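Local coordinates for cytoplasmic protein (PDB 7LPO) that probably hydrolyses the beta-glucosidic bond of steryl glucosides, as a family 5 glycoside hydrolase of the fungus Cryptococcus neoformans, at residues A[37-42]-A[566-571]; A[92-97]-A[663-668]; A[711-716]-A[746-751]. One frame throughout, in Å; residues are numbered along the deposited sequence.

Contact 1 (A[37-42]-A[566-571])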
loop_
_atom_site.group_PDB
_atom_site.type_symbol
_atom_site.label_atom_id
_atom_site.label_comp_id
_atom_site.label_asym_id
_atom_site.label_seq_id
_atom_site.Cartn_x
_atom_site.Cartn_y
_atom_site.Cartn_z
ATOM N N VAL A 37 1.778 19.083 6.233
ATOM C CA VAL A 37 2.176 17.696 6.438
ATOM C C VAL A 37 0.906 16.873 6.593
ATOM O O VAL A 37 0.080 17.159 7.470
ATOM C CB VAL A 37 3.091 17.522 7.659
ATOM C CG1 VAL A 37 3.362 16.023 7.909
ATOM C CG2 VAL A 37 4.399 18.281 7.469
ATOM N N LEU A 38 0.748 15.861 5.739
ATOM C CA LEU A 38 -0.438 15.017 5.730
ATOM C C LEU A 38 -0.081 13.655 6.304
ATOM O O LEU A 38 0.796 12.962 5.774
ATOM C CB LEU A 38 -1.007 14.867 4.319
ATOM C CG LEU A 38 -1.486 16.162 3.665
ATOM C CD1 LEU A 38 -1.874 15.859 2.214
ATOM C CD2 LEU A 38 -2.652 16.780 4.423
ATOM N N ARG A 39 -0.781 13.267 7.364
ATOM C CA ARG A 39 -0.516 12.021 8.059
ATOM C C ARG A 39 -1.831 11.359 8.417
ATOM O O ARG A 39 -2.770 12.016 8.878
ATOM C CB ARG A 39 0.326 12.259 9.315
ATOM C CG ARG A 39 1.787 12.469 8.970
ATOM C CD ARG A 39 2.649 12.793 10.188
ATOM N NE ARG A 39 4.024 12.972 9.744
ATOM C CZ ARG A 39 5.077 13.095 10.539
ATOM N NH1 ARG A 39 4.929 13.063 11.856
ATOM N NH2 ARG A 39 6.286 13.243 9.998
ATOM N N GLY A 40 -1.883 10.051 8.208
ATOM C CA GLY A 40 -3.095 9.322 8.472
ATOM C C GLY A 40 -2.912 7.833 8.298
ATOM O O GLY A 40 -1.838 7.301 8.597
ATOM N N VAL A 41 -3.956 7.159 7.807
ATOM C CA VAL A 41 -3.998 5.704 7.748
ATOM C C VAL A 41 -4.602 5.270 6.422
ATOM O O VAL A 41 -5.300 6.030 5.746
ATOM C CB VAL A 41 -4.817 5.110 8.914
ATOM C CG1 VAL A 41 -4.290 5.618 10.228
ATOM C CG2 VAL A 41 -6.306 5.500 8.770
ATOM N N ASN A 42 -4.302 4.028 6.051
ATOM C CA ASN A 42 -5.027 3.353 4.984
ATOM C C ASN A 42 -6.337 2.822 5.549
ATOM O O ASN A 42 -6.344 2.133 6.573
ATOM C CB ASN A 42 -4.203 2.207 4.410
ATOM C CG ASN A 42 -3.067 2.690 3.532
ATOM O OD1 ASN A 42 -3.152 2.646 2.301
ATOM N ND2 ASN A 42 -2.004 3.175 4.162
ATOM N N LEU A 566 8.207 13.608 6.658
ATOM C CA LEU A 566 7.446 13.053 5.551
ATOM C C LEU A 566 5.944 13.012 5.816
ATOM O O LEU A 566 5.479 12.955 6.960
ATOM C CB LEU A 566 7.928 11.635 5.240
ATOM C CG LEU A 566 9.164 11.484 4.357
ATOM C CD1 LEU A 566 9.724 10.070 4.492
ATOM C CD2 LEU A 566 8.825 11.797 2.910
ATOM N N ASN A 567 5.189 13.058 4.723
ATOM C CA ASN A 567 3.792 12.670 4.720
ATOM C C ASN A 567 3.698 11.147 4.686
ATOM O O ASN A 567 4.566 10.464 4.125
ATOM C CB ASN A 567 3.078 13.271 3.507
ATOM C CG ASN A 567 3.337 14.758 3.345
ATOM O OD1 ASN A 567 2.868 15.582 4.133
ATOM N ND2 ASN A 567 4.086 15.110 2.314
ATOM N N TYR A 568 2.645 10.601 5.296
ATOM C CA TYR A 568 2.511 9.154 5.203
ATOM C C TYR A 568 1.126 8.678 5.605
ATOM O O TYR A 568 0.357 9.393 6.248
ATOM C CB TYR A 568 3.564 8.437 6.058
ATOM C CG TYR A 568 3.554 8.784 7.538
ATOM C CD1 TYR A 568 2.610 8.237 8.396
ATOM C CD2 TYR A 568 4.495 9.641 8.076
ATOM C CE1 TYR A 568 2.604 8.537 9.741
ATOM C CE2 TYR A 568 4.502 9.939 9.436
ATOM C CZ TYR A 568 3.553 9.387 10.254
ATOM O OH TYR A 568 3.554 9.687 11.595
ATOM N N ALA A 569 0.831 7.446 5.190
ATOM C CA ALA A 569 -0.400 6.740 5.524
ATOM C C ALA A 569 0.002 5.395 6.114
ATOM O O ALA A 569 0.584 4.555 5.419
ATOM C CB ALA A 569 -1.297 6.558 4.296
ATOM N N ILE A 570 -0.299 5.210 7.397
ATOM C CA ILE A 570 -0.011 3.956 8.073
ATOM C C ILE A 570 -0.911 2.845 7.539
ATOM O O ILE A 570 -2.124 3.025 7.370
ATOM C CB ILE A 570 -0.203 4.126 9.589
ATOM C CG1 ILE A 570 0.727 5.213 10.138
ATOM C CG2 ILE A 570 0.005 2.794 10.277
ATOM C CD1 ILE A 570 0.430 5.591 11.588
ATOM N N TRP A 571 -0.320 1.682 7.280
ATOM C CA TRP A 571 -1.068 0.458 7.006
ATOM C C TRP A 571 -1.189 -0.327 8.312
ATOM O O TRP A 571 -0.170 -0.765 8.855
ATOM C CB TRP A 571 -0.379 -0.402 5.934
ATOM C CG TRP A 571 -1.248 -1.561 5.532
ATOM C CD1 TRP A 571 -1.325 -2.781 6.137
ATOM C CD2 TRP A 571 -2.206 -1.581 4.465
ATOM N NE1 TRP A 571 -2.281 -3.558 5.519
ATOM C CE2 TRP A 571 -2.837 -2.846 4.490
ATOM C CE3 TRP A 571 -2.593 -0.654 3.495
ATOM C CZ2 TRP A 571 -3.821 -3.209 3.572
ATOM C CZ3 TRP A 571 -3.573 -1.009 2.587
ATOM C CH2 TRP A 571 -4.178 -2.277 2.631
#
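Arg39 lays its side chain across the ring of Tyr568, the two crossing at a slant on one face of a parallel strand pair. Arg39 CG sits over the Tyr568 ring face, 3.8 Å from its centroid, in a CH-pi contact. CG turned away from the carbonyl carbon (chi1 -78°) and a straight chain out to NE bring the guanidinium over the rim of the ring, with Tyr568 CE2 against its face and the two planes 33° apart. At its edge the guanidinium grips one atom side-on: Arg39 NE and NH2 both donate to Leu566 O, at 3.1 Å and 3.2 Å, with the oxygen in the guanidinium plane. NH2 also forms a salt bridge with Asp561, which divides this nitrogen between a carbonyl and a carboxylate. Strands 39-42 and 567-570 are neighbours in the TIM barrel expected of a family 5 glycoside hydrolase, where the first and last barrel strands close the ring. Their bonds alternate as in any parallel pair: Gly40 gives its N to Tyr568 O and takes Ile570 N on its own O. At the start of the pairing Asn567 contributes a side-chain bond, OD1 accepting from Leu38 N at 2.7 Å along a nearly straight N-H; its ND2 turns to Thr517 O. At the other end Asn42 N donates to Ile570 O at 2.7 Å, and Asn42 ND2 adds a weak bond to the same oxygen. The Asn42 side chain crosses the indole of Trp571 at about a right angle, Asn42 CG 3.4 Å from Trp571 CE3, the amide and ring planes 53° apart. Asn42 OD1 accepts from Arg100 and ND2 also donates to Gly520 O, while the Trp571 side chain borders a bound Tris molecule.

Contact 2 (A[92-97]-A[663-668])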
loop_
_atom_site.group_PDB
_atom_site.type_symbol
_atom_site.label_atom_id
_atom_site.label_comp_id
_atom_site.label_asym_id
_atom_site.label_seq_id
_atom_site.Cartn_x
_atom_site.Cartn_y
_atom_site.Cartn_z
ATOM N N LYS A 92 -9.454 11.109 13.817
ATOM C CA LYS A 92 -9.222 12.549 13.900
ATOM C C LYS A 92 -8.629 12.938 15.251
ATOM O O LYS A 92 -7.722 13.777 15.321
ATOM C CB LYS A 92 -10.525 13.312 13.653
ATOM C CG LYS A 92 -10.309 14.724 13.109
ATOM C CD LYS A 92 -9.952 14.673 11.628
ATOM C CE LYS A 92 -9.687 16.055 11.051
ATOM N NZ LYS A 92 -8.235 16.291 10.810
ATOM N N ALA A 93 -9.123 12.332 16.334
ATOM C CA ALA A 93 -8.607 12.625 17.668
ATOM C C ALA A 93 -7.147 12.215 17.823
ATOM O O ALA A 93 -6.446 12.767 18.679
ATOM C CB ALA A 93 -9.467 11.922 18.725
ATOM N N TRP A 94 -6.682 11.251 17.026
ATOM C CA TRP A 94 -5.284 10.851 17.003
ATOM C C TRP A 94 -4.428 11.799 16.182
ATOM O O TRP A 94 -3.225 11.550 16.030
ATOM C CB TRP A 94 -5.141 9.434 16.445
ATOM C CG TRP A 94 -5.509 8.330 17.398
ATOM C CD1 TRP A 94 -5.535 8.393 18.766
ATOM C CD2 TRP A 94 -5.884 6.994 17.050
ATOM N NE1 TRP A 94 -5.908 7.169 19.287
ATOM C CE2 TRP A 94 -6.135 6.301 18.252
ATOM C CE3 TRP A 94 -6.027 6.312 15.836
ATOM C CZ2 TRP A 94 -6.529 4.969 18.272
ATOM C CZ3 TRP A 94 -6.431 4.977 15.862
ATOM C CH2 TRP A 94 -6.668 4.325 17.071
ATOM N N GLY A 95 -5.014 12.879 15.664
ATOM C CA GLY A 95 -4.279 13.882 14.925
ATOM C C GLY A 95 -4.217 13.665 13.430
ATOM O O GLY A 95 -3.616 14.484 12.727
ATOM N N TYR A 96 -4.826 12.606 12.914
ATOM C CA TYR A 96 -4.730 12.305 11.492
ATOM C C TYR A 96 -5.613 13.234 10.670
ATOM O O TYR A 96 -6.707 13.614 11.094
ATOM C CB TYR A 96 -5.109 10.851 11.243
ATOM C CG TYR A 96 -4.158 9.881 11.913
ATOM C CD1 TYR A 96 -2.807 10.179 12.039
ATOM C CD2 TYR A 96 -4.607 8.668 12.411
ATOM C CE1 TYR A 96 -1.936 9.307 12.648
ATOM C CE2 TYR A 96 -3.735 7.787 13.021
ATOM C CZ TYR A 96 -2.407 8.114 13.141
ATOM O OH TYR A 96 -1.539 7.244 13.755
ATOM N N ASN A 97 -5.107 13.631 9.500
ATOM C CA ASN A 97 -5.862 14.447 8.555
ATOM C C ASN A 97 -5.875 13.837 7.158
ATOM O O ASN A 97 -6.245 14.524 6.195
ATOM C CB ASN A 97 -5.290 15.866 8.496
ATOM C CG ASN A 97 -3.793 15.881 8.204
ATOM O OD1 ASN A 97 -3.194 14.843 7.919
ATOM N ND2 ASN A 97 -3.185 17.062 8.272
ATOM N N ALA A 663 0.960 4.781 21.877
ATOM C CA ALA A 663 2.015 5.740 22.185
ATOM C C ALA A 663 2.963 5.937 21.006
ATOM O O ALA A 663 3.567 7.006 20.868
ATOM C CB ALA A 663 2.795 5.287 23.414
ATOM N N ALA A 664 3.101 4.935 20.140
ATOM C CA ALA A 664 4.054 5.037 19.042
ATOM C C ALA A 664 3.451 5.638 17.780
ATOM O O ALA A 664 4.149 6.363 17.062
ATOM C CB ALA A 664 4.642 3.660 18.721
ATOM N N PHE A 665 2.175 5.373 17.480
ATOM C CA PHE A 665 1.615 5.893 16.238
ATOM C C PHE A 665 0.864 7.207 16.404
ATOM O O PHE A 665 0.637 7.889 15.402
ATOM C CB PHE A 665 0.719 4.848 15.542
ATOM C CG PHE A 665 -0.540 4.459 16.280
ATOM C CD1 PHE A 665 -1.618 5.323 16.373
ATOM C CD2 PHE A 665 -0.674 3.181 16.796
ATOM C CE1 PHE A 665 -2.788 4.934 17.010
ATOM C CE2 PHE A 665 -1.844 2.778 17.422
ATOM C CZ PHE A 665 -2.905 3.655 17.530
ATOM N N CYS A 666 0.506 7.597 17.622
ATOM C CA CYS A 666 -0.129 8.888 17.882
ATOM C C CYS A 666 0.942 9.827 18.425
ATOM O O CYS A 666 1.405 9.655 19.558
ATOM C CB CYS A 666 -1.287 8.742 18.868
ATOM S SG CYS A 666 -2.171 10.287 19.166
ATOM N N ARG A 667 1.334 10.813 17.617
ATOM C CA ARG A 667 2.557 11.570 17.847
ATOM C C ARG A 667 2.353 13.044 17.536
ATOM O O ARG A 667 1.529 13.394 16.684
ATOM C CB ARG A 667 3.716 11.066 16.972
ATOM C CG ARG A 667 3.817 9.552 16.820
ATOM C CD ARG A 667 4.568 9.183 15.537
ATOM N NE ARG A 667 5.960 9.621 15.553
ATOM C CZ ARG A 667 6.936 9.017 16.235
ATOM N NH1 ARG A 667 6.687 7.935 16.969
ATOM N NH2 ARG A 667 8.172 9.497 16.181
ATOM N N PRO A 668 3.099 13.928 18.201
ATOM C CA PRO A 668 3.065 15.348 17.822
ATOM C C PRO A 668 3.721 15.574 16.470
ATOM O O PRO A 668 4.718 14.933 16.128
ATOM C CB PRO A 668 3.861 16.031 18.938
ATOM C CG PRO A 668 4.839 14.952 19.380
ATOM C CD PRO A 668 4.057 13.667 19.296
HETATM O O HOH W 1 -0.479 11.739 15.206
#
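Phe665 holds CG between its backbone N and carbonyl carbon (chi1 65°), which sends the ring from the end of helix 662-665 toward Trp94, whose own CG lies opposite the carbonyl carbon (chi1 -77°). The pair is T-shaped: the CE1 edge of Phe665 stands over the centre of the indole face, with the planes at 74° and CE1 3.7 Å from Trp94 CE3. Cys666 places SG obliquely beside the five-membered part of the same indole, a sulfur-aromatic contact with SG 3.9 Å from Trp94 CD1. Tyr96 crosses Phe665 at about a right angle, and its hydroxyl OH donates to Phe665 O at 2.8 Å, arriving well above the carbonyl plane. A water bridges the backbones, donating to Trp94 O and accepting from Arg667 N. Gly95, with positive phi, ends helix 83-93 in a Schellman motif, turning the chain between Trp94 and Tyr96. The contact thus joins two helix ends, one of them leading from the barrel's helix 83-93 into strand 98-104. Trp94 NE1 bonds to Ile655 O, so the indole is tied at its polar edge while Phe665 covers a face; in this buried setting the Tyr96 hydroxyl and the water satisfy backbone groups at the two helix ends.

Contact 3 (A[711-716]-A[746-751])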
loop_
_atom_site.group_PDB
_atom_site.type_symbol
_atom_site.label_atom_id
_atom_site.label_comp_id
_atom_site.label_asym_id
_atom_site.label_seq_id
_atom_site.Cartn_x
_atom_site.Cartn_y
_atom_site.Cartn_z
ATOM N N LEU A 711 -0.680 18.326 19.244
ATOM C CA LEU A 711 -0.087 17.780 20.466
ATOM C C LEU A 711 -1.038 16.766 21.089
ATOM O O LEU A 711 -2.082 17.155 21.645
ATOM C CB LEU A 711 0.229 18.894 21.460
ATOM C CG LEU A 711 1.244 19.949 21.018
ATOM C CD1 LEU A 711 1.282 21.063 22.056
ATOM C CD2 LEU A 711 2.623 19.366 20.815
ATOM N N PRO A 712 -0.730 15.471 21.041
ATOM C CA PRO A 712 -1.731 14.466 21.433
ATOM C C PRO A 712 -1.930 14.379 22.943
ATOM O O PRO A 712 -0.970 14.333 23.718
ATOM C CB PRO A 712 -1.166 13.156 20.865
ATOM C CG PRO A 712 0.323 13.384 20.802
ATOM C CD PRO A 712 0.516 14.869 20.540
ATOM N N PHE A 713 -3.203 14.331 23.346
ATOM C CA PHE A 713 -3.548 13.968 24.715
ATOM C C PHE A 713 -2.872 12.673 25.133
ATOM O O PHE A 713 -2.560 12.482 26.313
ATOM C CB PHE A 713 -5.068 13.785 24.860
ATOM C CG PHE A 713 -5.860 15.053 24.781
ATOM C CD1 PHE A 713 -5.390 16.228 25.339
ATOM C CD2 PHE A 713 -7.092 15.060 24.160
ATOM C CE1 PHE A 713 -6.134 17.390 25.273
ATOM C CE2 PHE A 713 -7.838 16.209 24.082
ATOM C CZ PHE A 713 -7.358 17.382 24.641
ATOM N N VAL A 714 -2.686 11.754 24.183
ATOM C CA VAL A 714 -2.065 10.462 24.463
ATOM C C VAL A 714 -0.739 10.633 25.191
ATOM O O VAL A 714 -0.383 9.820 26.053
ATOM C CB VAL A 714 -1.887 9.677 23.147
ATOM C CG1 VAL A 714 -0.793 8.658 23.277
ATOM C CG2 VAL A 714 -3.186 9.032 22.736
ATOM N N HIS A 715 0.023 11.677 24.848
ATOM C CA HIS A 715 1.322 11.915 25.459
ATOM C C HIS A 715 1.361 13.101 26.411
ATOM O O HIS A 715 2.241 13.143 27.280
ATOM C CB HIS A 715 2.390 12.165 24.381
ATOM C CG HIS A 715 2.696 10.967 23.545
ATOM N ND1 HIS A 715 3.470 9.923 24.002
ATOM C CD2 HIS A 715 2.312 10.634 22.292
ATOM C CE1 HIS A 715 3.562 9.002 23.059
ATOM N NE2 HIS A 715 2.864 9.409 22.012
ATOM N N TYR A 716 0.468 14.072 26.254
ATOM C CA TYR A 716 0.622 15.368 26.898
ATOM C C TYR A 716 -0.564 15.759 27.774
ATOM O O TYR A 716 -0.566 16.859 28.336
ATOM C CB TYR A 716 0.859 16.443 25.830
ATOM C CG TYR A 716 2.147 16.262 25.042
ATOM C CD1 TYR A 716 3.385 16.405 25.654
ATOM C CD2 TYR A 716 2.123 15.952 23.693
ATOM C CE1 TYR A 716 4.562 16.242 24.943
ATOM C CE2 TYR A 716 3.298 15.797 22.968
ATOM C CZ TYR A 716 4.514 15.938 23.601
ATOM O OH TYR A 716 5.681 15.780 22.893
ATOM N N GLN A 746 -4.935 25.084 22.336
ATOM C CA GLN A 746 -6.371 24.859 22.474
ATOM C C GLN A 746 -6.638 23.400 22.137
ATOM O O GLN A 746 -6.264 22.938 21.058
ATOM C CB GLN A 746 -7.175 25.789 21.562
ATOM C CG GLN A 746 -8.606 25.316 21.311
ATOM C CD GLN A 746 -9.454 26.336 20.566
ATOM O OE1 GLN A 746 -9.108 26.761 19.464
ATOM N NE2 GLN A 746 -10.571 26.735 21.169
ATOM N N GLY A 747 -7.275 22.678 23.045
ATOM C CA GLY A 747 -7.511 21.261 22.806
ATOM C C GLY A 747 -6.193 20.547 22.576
ATOM O O GLY A 747 -5.281 20.610 23.402
ATOM N N GLN A 748 -6.068 19.875 21.431
ATOM C CA GLN A 748 -4.825 19.227 21.035
ATOM C C GLN A 748 -4.055 20.032 19.989
ATOM O O GLN A 748 -3.235 19.466 19.256
ATOM C CB GLN A 748 -5.114 17.821 20.508
ATOM C CG GLN A 748 -5.612 16.861 21.578
ATOM C CD GLN A 748 -5.859 15.472 21.033
ATOM O OE1 GLN A 748 -5.151 14.522 21.370
ATOM N NE2 GLN A 748 -6.863 15.348 20.175
ATOM N N THR A 749 -4.288 21.335 19.919
ATOM C CA THR A 749 -3.687 22.198 18.912
ATOM C C THR A 749 -2.786 23.224 19.578
ATOM O O THR A 749 -3.184 23.869 20.555
ATOM C CB THR A 749 -4.764 22.921 18.093
ATOM O OG1 THR A 749 -5.709 21.970 17.584
ATOM C CG2 THR A 749 -4.144 23.690 16.921
ATOM N N LEU A 750 -1.576 23.370 19.043
ATOM C CA LEU A 750 -0.661 24.444 19.396
ATOM C C LEU A 750 -0.551 25.396 18.213
ATOM O O LEU A 750 -0.343 24.956 17.077
ATOM C CB LEU A 750 0.712 23.884 19.759
ATOM C CG LEU A 750 1.848 24.897 19.856
ATOM C CD1 LEU A 750 1.528 25.947 20.886
ATOM C CD2 LEU A 750 3.126 24.178 20.201
ATOM N N ARG A 751 -0.699 26.692 18.476
ATOM C CA ARG A 751 -0.628 27.720 17.446
ATOM C C ARG A 751 0.577 28.597 17.733
ATOM O O ARG A 751 0.766 29.033 18.869
ATOM C CB ARG A 751 -1.907 28.558 17.408
ATOM C CG ARG A 751 -3.127 27.749 17.013
ATOM C CD ARG A 751 -4.326 28.630 16.687
ATOM N NE ARG A 751 -5.426 27.832 16.144
ATOM C CZ ARG A 751 -6.383 27.276 16.884
ATOM N NH1 ARG A 751 -6.388 27.439 18.202
ATOM N NH2 ARG A 751 -7.340 26.559 16.310
HETATM O O HOH W 2 -4.290 11.927 21.461
#
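Gln748 reaches over the face of the Phe713 ring and bonds the backbone N of the same residue through OE1. Of the hydrogen bonds, one is backbone to backbone, Leu711 N to Gln748 O at 2.8 Å. The other uses the side chain: Gln748 OE1 accepts from Phe713 N at 2.8 Å, the N-H approaching in the carbonyl plane on a lone pair. Since Phe713 opens helix 713-716 and Pro712 holds its N-cap position, the glutamine oxygen takes up an amide of the first turn. A water donates to Gln748 OE1 at 2.7 Å and accepts from Val714 N, extending the hold to the next amide.

Stacking runs alongside these bonds. Gln748 CG lies over the centre of the Phe713 ring, 3.4 Å from the centroid in a CH-pi contact, and the amide plane is only 12° from the ring plane. The extended chain beyond CG (chi2 -179°) slides the amide over the rim at CD2.

Aliphatic packing is carried by Leu711 and Leu750, with CD1 of the first 3.7 Å from CB of the second. Gln748 follows Gly747 in the type II' turn of the hairpin 742-746/749-753 in the C-terminal domain, whose strand 749-753 pairs antiparallel with 707-710. With OE1 taken by Phe713 N and the water, and NE2 bonded to Ala93 O, the amide is fixed in rotation; the partial charge at the helix start would probably favour the oxygen there.

How the contacts relate
The three contacts form a row from barrel to C-terminal domain: centres of contacts 1 and 2 lie about 10 Å apart, as do those of 2 and 3, while 1 and 3 are about 19 Å apart and do not touch. Contact 2 is therefore the bridge. Toward contact 1, Asn97 N bonds to Arg39 O (2.9 Å) and Tyr96 OH packs against Ile570 CD1. Toward contact 3, the hydrogen bond from Gln748 NE2 to Ala93 O spans 3.0 Å, and Cys666 SG rests on Pro712 CB. In contact 1 the Trp571 side chain comes about 3 Å (nearest atoms) from a bound Tris, probably from the crystallisation liquor, which may mark a pocket at this end of the barrel.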